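PA1221 (Pseudomonas aeruginosa, PDB 4DG8) is a member of the ANL superfamily of AMP-binding enzymes, holds adenosine monophosphate in this model and has a phosphopantetheine attachment region towards its C terminus. Local coordinates at residues Glu330-Gly336 and Arg411-Ile415; Arg399-Arg403 and Phe414-Gly418. One frame throughout, in Å; residues are numbered along the deposited sequence.

Contact 1: residues Glu330-Gly336 and Arg411-Ile415; sequences EDDIPIG and RLRFI. With AMP (adenosine monophosphate), chain B.
Arg413 reaches from strand 412-416 to the acidic loop 330-336, and its guanidinium is the hub of a salt-bridge network with Glu330 and Asp332; beside it, a classic beta bulge joins the two backbones. From Arg413 CB, which passes Asp332 OD2, the chain runs to CD, 3.8 Å from CA of Pro334. Bends at chi2 and chi3 (-67° and -71°) curl the chain so that its end turns to the loop's carboxylates. NE then gives an almost linear bond to Asp332 OD2, 2.8 Å long and lying in the guanidinium plane. NH2 reaches Asp332 OD1 at 3.0 Å, from above the carboxylate plane, which completes a side-on, two-nitrogen grip. The same NH2 also makes a weaker bond to Glu330 OE1 at 3.2 Å, while NH1 turns to Asp407. An arginine suits this place because its flat, many-handed end can serve three carboxylates at once, and its two-nitrogen hold on Asp332 limits how that carboxylate can turn. Arg411 lies alongside Pro334, whose CG sits over the centre of its guanidinium face; its NE pairs with Asp407 and its NH1 with Asp327, and a water links its NH2 to Glu330 OE2. In the bulge, Ile335 and Gly336 both face Leu412: Leu412 O accepts from Ile335 N and, weakly, from Gly336 N, while Leu412 N donates to Gly336 O at 2.9 Å. Gly336 takes a positive phi that residues with a side chain adopt less readily. Ile335 sets CG1 against CB of Leu412 and CG2 against CB of Phe414, whose ring lies over AMP C2. A second water donates to Asp332 OD2 and Ile333 O and accepts from Phe414 N at 2.9 Å.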
# COMPACT_ATOMS: atom_id res chain seq x y z
N GLU A 330 -0.29 22.37 -16.02
CA GLU A 330 -1.68 21.91 -16.00
C GLU A 330 -2.31 22.05 -14.62
O GLU A 330 -1.60 22.29 -13.63
CB GLU A 330 -1.73 20.43 -16.43
CG GLU A 330 -1.02 20.11 -17.75
CD GLU A 330 -1.95 20.12 -18.96
OE1 GLU A 330 -3.16 20.42 -18.78
OE2 GLU A 330 -1.49 19.83 -20.08
N ASP A 331 -3.62 21.81 -14.54
CA ASP A 331 -4.38 21.93 -13.29
C ASP A 331 -4.17 20.67 -12.46
O ASP A 331 -4.42 20.66 -11.26
CB ASP A 331 -5.88 22.08 -13.55
CG ASP A 331 -6.30 23.51 -13.92
OD1 ASP A 331 -5.44 24.39 -14.11
OD2 ASP A 331 -7.53 23.73 -14.03
N ASP A 332 -3.74 19.60 -13.11
CA ASP A 332 -3.49 18.32 -12.44
C ASP A 332 -2.39 17.58 -13.18
O ASP A 332 -2.26 17.73 -14.38
CB ASP A 332 -4.76 17.45 -12.47
CG ASP A 332 -5.18 17.08 -13.90
OD1 ASP A 332 -5.76 17.94 -14.59
OD2 ASP A 332 -4.94 15.92 -14.33
N ILE A 333 -1.62 16.76 -12.46
CA ILE A 333 -0.63 15.89 -13.10
C ILE A 333 -1.34 14.64 -13.61
O ILE A 333 -2.02 13.97 -12.83
CB ILE A 333 0.44 15.41 -12.09
CG1 ILE A 333 1.09 16.60 -11.37
CG2 ILE A 333 1.49 14.53 -12.79
CD1 ILE A 333 1.77 17.60 -12.30
N PRO A 334 -1.19 14.33 -14.92
CA PRO A 334 -1.79 13.10 -15.46
C PRO A 334 -1.41 11.90 -14.61
O PRO A 334 -0.35 11.92 -13.96
CB PRO A 334 -1.15 12.98 -16.85
CG PRO A 334 -0.80 14.38 -17.25
CD PRO A 334 -0.43 15.08 -15.94
N ILE A 335 -2.30 10.90 -14.55
CA ILE A 335 -1.94 9.61 -13.96
C ILE A 335 -1.45 8.67 -15.07
O ILE A 335 -1.08 7.53 -14.82
CB ILE A 335 -3.08 8.96 -13.13
CG1 ILE A 335 -4.33 8.72 -13.99
CG2 ILE A 335 -3.39 9.83 -11.90
CD1 ILE A 335 -5.52 8.08 -13.21
N GLY A 336 -1.43 9.19 -16.29
CA GLY A 336 -0.77 8.52 -17.40
C GLY A 336 -1.45 7.32 -18.03
O GLY A 336 -2.63 7.39 -18.41
N ARG A 411 -3.76 10.23 -22.31
CA ARG A 411 -3.34 10.01 -20.92
C ARG A 411 -4.55 10.17 -20.01
O ARG A 411 -5.44 10.98 -20.29
CB ARG A 411 -2.26 11.02 -20.51
CG ARG A 411 -1.07 11.10 -21.43
CD ARG A 411 -0.12 12.21 -21.00
NE ARG A 411 -0.74 13.54 -21.01
CZ ARG A 411 -0.07 14.67 -20.82
NH1 ARG A 411 1.25 14.65 -20.63
NH2 ARG A 411 -0.70 15.84 -20.85
N LEU A 412 -4.60 9.40 -18.93
CA LEU A 412 -5.70 9.54 -17.99
C LEU A 412 -5.49 10.70 -17.01
O LEU A 412 -4.38 10.95 -16.53
CB LEU A 412 -5.96 8.24 -17.23
CG LEU A 412 -6.67 7.14 -18.05
CD1 LEU A 412 -6.59 5.82 -17.31
CD2 LEU A 412 -8.11 7.51 -18.35
N ARG A 413 -6.58 11.41 -16.74
CA ARG A 413 -6.59 12.55 -15.83
C ARG A 413 -7.59 12.23 -14.71
O ARG A 413 -8.79 12.11 -14.96
CB ARG A 413 -7.01 13.79 -16.61
CG ARG A 413 -6.20 13.97 -17.90
CD ARG A 413 -4.72 14.27 -17.59
NE ARG A 413 -4.60 15.62 -17.06
CZ ARG A 413 -4.32 16.70 -17.78
NH1 ARG A 413 -4.08 16.61 -19.09
NH2 ARG A 413 -4.27 17.88 -17.19
N PHE A 414 -7.08 12.06 -13.49
CA PHE A 414 -7.91 11.63 -12.37
C PHE A 414 -8.92 12.70 -11.94
O PHE A 414 -8.58 13.88 -11.77
CB PHE A 414 -7.03 11.24 -11.19
CG PHE A 414 -7.79 10.70 -10.01
CD1 PHE A 414 -8.01 9.33 -9.88
CD2 PHE A 414 -8.29 11.56 -9.04
CE1 PHE A 414 -8.70 8.83 -8.79
CE2 PHE A 414 -8.98 11.06 -7.95
CZ PHE A 414 -9.20 9.69 -7.82
N ILE A 415 -10.18 12.30 -11.78
CA ILE A 415 -11.21 13.24 -11.37
C ILE A 415 -11.59 13.09 -9.89
O ILE A 415 -11.47 14.05 -9.11
CB ILE A 415 -12.46 13.17 -12.27
CG1 ILE A 415 -12.09 13.61 -13.69
CG2 ILE A 415 -13.57 14.05 -11.70
CD1 ILE A 415 -13.19 13.37 -14.72
P AMP B . -4.98 2.14 -1.94
O1P AMP B . -4.94 2.18 -0.42
O2P AMP B . -3.66 2.12 -2.70
O3P AMP B . -5.82 0.93 -2.31
O5' AMP B . -5.88 3.32 -2.48
C5' AMP B . -6.28 3.36 -3.84
C4' AMP B . -7.08 4.59 -4.15
O4' AMP B . -6.31 5.78 -3.82
C3' AMP B . -7.45 4.78 -5.61
O3' AMP B . -8.58 4.01 -6.00
C2' AMP B . -7.66 6.29 -5.70
O2' AMP B . -8.94 6.64 -5.18
C1' AMP B . -6.59 6.81 -4.75
N9 AMP B . -5.33 7.15 -5.46
C8 AMP B . -4.22 6.37 -5.48
N7 AMP B . -3.23 6.94 -6.21
C5 AMP B . -3.69 8.10 -6.69
C6 AMP B . -3.14 9.20 -7.54
N6 AMP B . -1.89 9.14 -8.03
N1 AMP B . -3.94 10.26 -7.80
C2 AMP B . -5.20 10.31 -7.30
N3 AMP B . -5.75 9.36 -6.53
C4 AMP B . -5.07 8.25 -6.18
O HOH W 1 0.91 18.09 -20.44
O HOH W 2 -4.75 13.70 -13.06

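Contact 2: residues Arg399-Arg403 and Phe414-Gly418. With AMP (adenosine monophosphate), chain B.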
# COMPACT_ATOMS: atom_id res chain seq x y z
N ARG A 399 -13.53 -3.00 -11.47
CA ARG A 399 -14.06 -1.63 -11.49
C ARG A 399 -13.60 -0.88 -10.25
O ARG A 399 -13.95 -1.26 -9.13
CB ARG A 399 -15.59 -1.67 -11.54
CG ARG A 399 -16.15 -2.40 -12.74
CD ARG A 399 -17.65 -2.59 -12.63
NE ARG A 399 -18.38 -1.32 -12.63
CZ ARG A 399 -19.69 -1.22 -12.83
NH1 ARG A 399 -20.42 -2.31 -13.05
NH2 ARG A 399 -20.28 -0.02 -12.82
N THR A 400 -12.84 0.19 -10.45
CA THR A 400 -12.14 0.84 -9.35
C THR A 400 -13.00 1.76 -8.48
O THR A 400 -12.66 2.03 -7.31
CB THR A 400 -10.97 1.70 -9.88
OG1 THR A 400 -11.50 2.65 -10.81
CG2 THR A 400 -9.91 0.84 -10.56
N GLY A 401 -14.09 2.27 -9.05
CA GLY A 401 -14.84 3.36 -8.44
C GLY A 401 -14.14 4.71 -8.60
O GLY A 401 -14.57 5.73 -8.05
N ASP A 402 -13.04 4.73 -9.35
CA ASP A 402 -12.36 5.99 -9.65
C ASP A 402 -12.86 6.59 -10.97
O ASP A 402 -13.03 5.89 -11.97
CB ASP A 402 -10.84 5.81 -9.67
CG ASP A 402 -10.27 5.50 -8.30
OD1 ASP A 402 -10.68 6.15 -7.30
OD2 ASP A 402 -9.40 4.61 -8.21
N ARG A 403 -13.10 7.89 -10.96
CA ARG A 403 -13.55 8.60 -12.16
C ARG A 403 -12.42 9.44 -12.71
O ARG A 403 -11.70 10.14 -11.96
CB ARG A 403 -14.77 9.48 -11.86
CG ARG A 403 -16.01 8.72 -11.39
CD ARG A 403 -17.29 9.46 -11.76
NE ARG A 403 -17.52 9.44 -13.21
CZ ARG A 403 -18.39 10.22 -13.84
NH1 ARG A 403 -19.12 11.09 -13.16
NH2 ARG A 403 -18.53 10.13 -15.16
N PHE A 414 -7.08 12.06 -13.49
CA PHE A 414 -7.91 11.63 -12.37
C PHE A 414 -8.92 12.70 -11.94
O PHE A 414 -8.58 13.88 -11.77
CB PHE A 414 -7.03 11.24 -11.19
CG PHE A 414 -7.79 10.70 -10.01
CD1 PHE A 414 -8.01 9.33 -9.88
CD2 PHE A 414 -8.29 11.56 -9.04
CE1 PHE A 414 -8.70 8.83 -8.79
CE2 PHE A 414 -8.98 11.06 -7.95
CZ PHE A 414 -9.20 9.69 -7.82
N ILE A 415 -10.18 12.30 -11.78
CA ILE A 415 -11.21 13.24 -11.37
C ILE A 415 -11.59 13.09 -9.89
O ILE A 415 -11.47 14.05 -9.11
CB ILE A 415 -12.46 13.17 -12.27
CG1 ILE A 415 -12.09 13.61 -13.69
CG2 ILE A 415 -13.57 14.05 -11.70
CD1 ILE A 415 -13.19 13.37 -14.72
N GLY A 416 -12.07 11.92 -9.52
CA GLY A 416 -12.49 11.72 -8.13
C GLY A 416 -13.40 10.53 -7.93
O GLY A 416 -13.54 9.69 -8.81
N ARG A 417 -14.03 10.44 -6.76
CA ARG A 417 -14.99 9.37 -6.49
C ARG A 417 -16.39 9.91 -6.23
O ARG A 417 -16.56 11.06 -5.84
CB ARG A 417 -14.53 8.49 -5.32
CG ARG A 417 -13.18 7.81 -5.56
CD ARG A 417 -12.77 6.99 -4.37
NE ARG A 417 -13.66 5.85 -4.17
CZ ARG A 417 -13.57 4.70 -4.84
NH1 ARG A 417 -12.62 4.55 -5.76
NH2 ARG A 417 -14.44 3.72 -4.59
N GLY A 418 -17.38 9.06 -6.47
CA GLY A 418 -18.76 9.40 -6.18
C GLY A 418 -19.21 8.84 -4.85
O GLY A 418 -20.26 9.23 -4.33
P AMP B . -4.98 2.14 -1.94
O1P AMP B . -4.94 2.18 -0.42
O2P AMP B . -3.66 2.12 -2.70
O3P AMP B . -5.82 0.93 -2.31
O5' AMP B . -5.88 3.32 -2.48
C5' AMP B . -6.28 3.36 -3.84
C4' AMP B . -7.08 4.59 -4.15
O4' AMP B . -6.31 5.78 -3.82
C3' AMP B . -7.45 4.78 -5.61
O3' AMP B . -8.58 4.01 -6.00
C2' AMP B . -7.66 6.29 -5.70
O2' AMP B . -8.94 6.64 -5.18
C1' AMP B . -6.59 6.81 -4.75
N9 AMP B . -5.33 7.15 -5.46
C8 AMP B . -4.22 6.37 -5.48
N7 AMP B . -3.23 6.94 -6.21
C5 AMP B . -3.69 8.10 -6.69
C6 AMP B . -3.14 9.20 -7.54
N6 AMP B . -1.89 9.14 -8.03
N1 AMP B . -3.94 10.26 -7.80
C2 AMP B . -5.20 10.31 -7.30
N3 AMP B . -5.75 9.36 -6.53
C4 AMP B . -5.07 8.25 -6.18
O HOH W 3 -16.90 6.47 -6.32
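Arg403 pairs with Gly416 through its backbone: its N donates to Gly416 O (2.8 Å), and its O accepts from both Gly416 N and Ile415 N, so that two residues face one in a classic beta bulge. Arg403 and Arg417 bury the most surface here, followed by Asp402. CB and CG of Arg403 lie against Gly416 O. At the backbone angles of Gly416 a CB would collide with the carbonyl O before it, so a residue without one fits. Arg417 swings back across strand 393-406, its chain bent at chi3 (66°). NH1 donates almost straight to Thr400 O at 3.0 Å and also to Asp402 OD1 at 2.9 Å, where it comes from above the carboxylate plane; NH2 is paired with Asp419. Gly401 O lies over one face of the guanidinium. Asp402 thus has two tasks, since OD1 also accepts from AMP O2' at 2.8 Å, and OD2 faces AMP O3' at a distance too short to be taken at face value. Tyr309 OH is a further partner of OD2. A carboxylate with two oxygens suits a pair of ribose hydroxyls, and this grip is characteristic of the nucleotide pocket of the ANL superfamily.

In the fold
Following the chain from the N terminus, the loop 330-336 comes first, between strands 319-322 and 337-338. The chain then builds strands 342-347 and 361-367 and, by way of helix 378-384 and strand 385-390, reaches the long strand 393-406, where residues 399-403 lie, before turning back along strand 412-416. Contact 2 closes the short loop of this beta hairpin, with 10 residues between its segments. Contact 1 closes a far longer loop, with 74 between. The loops cross, neither lying within the other, and the contacts share Phe414 and Ile415, but contact 2 runs on to Gly418. Contact 1 ties the hairpin to the loop leading into strand 337-338, and both contacts touch AMP.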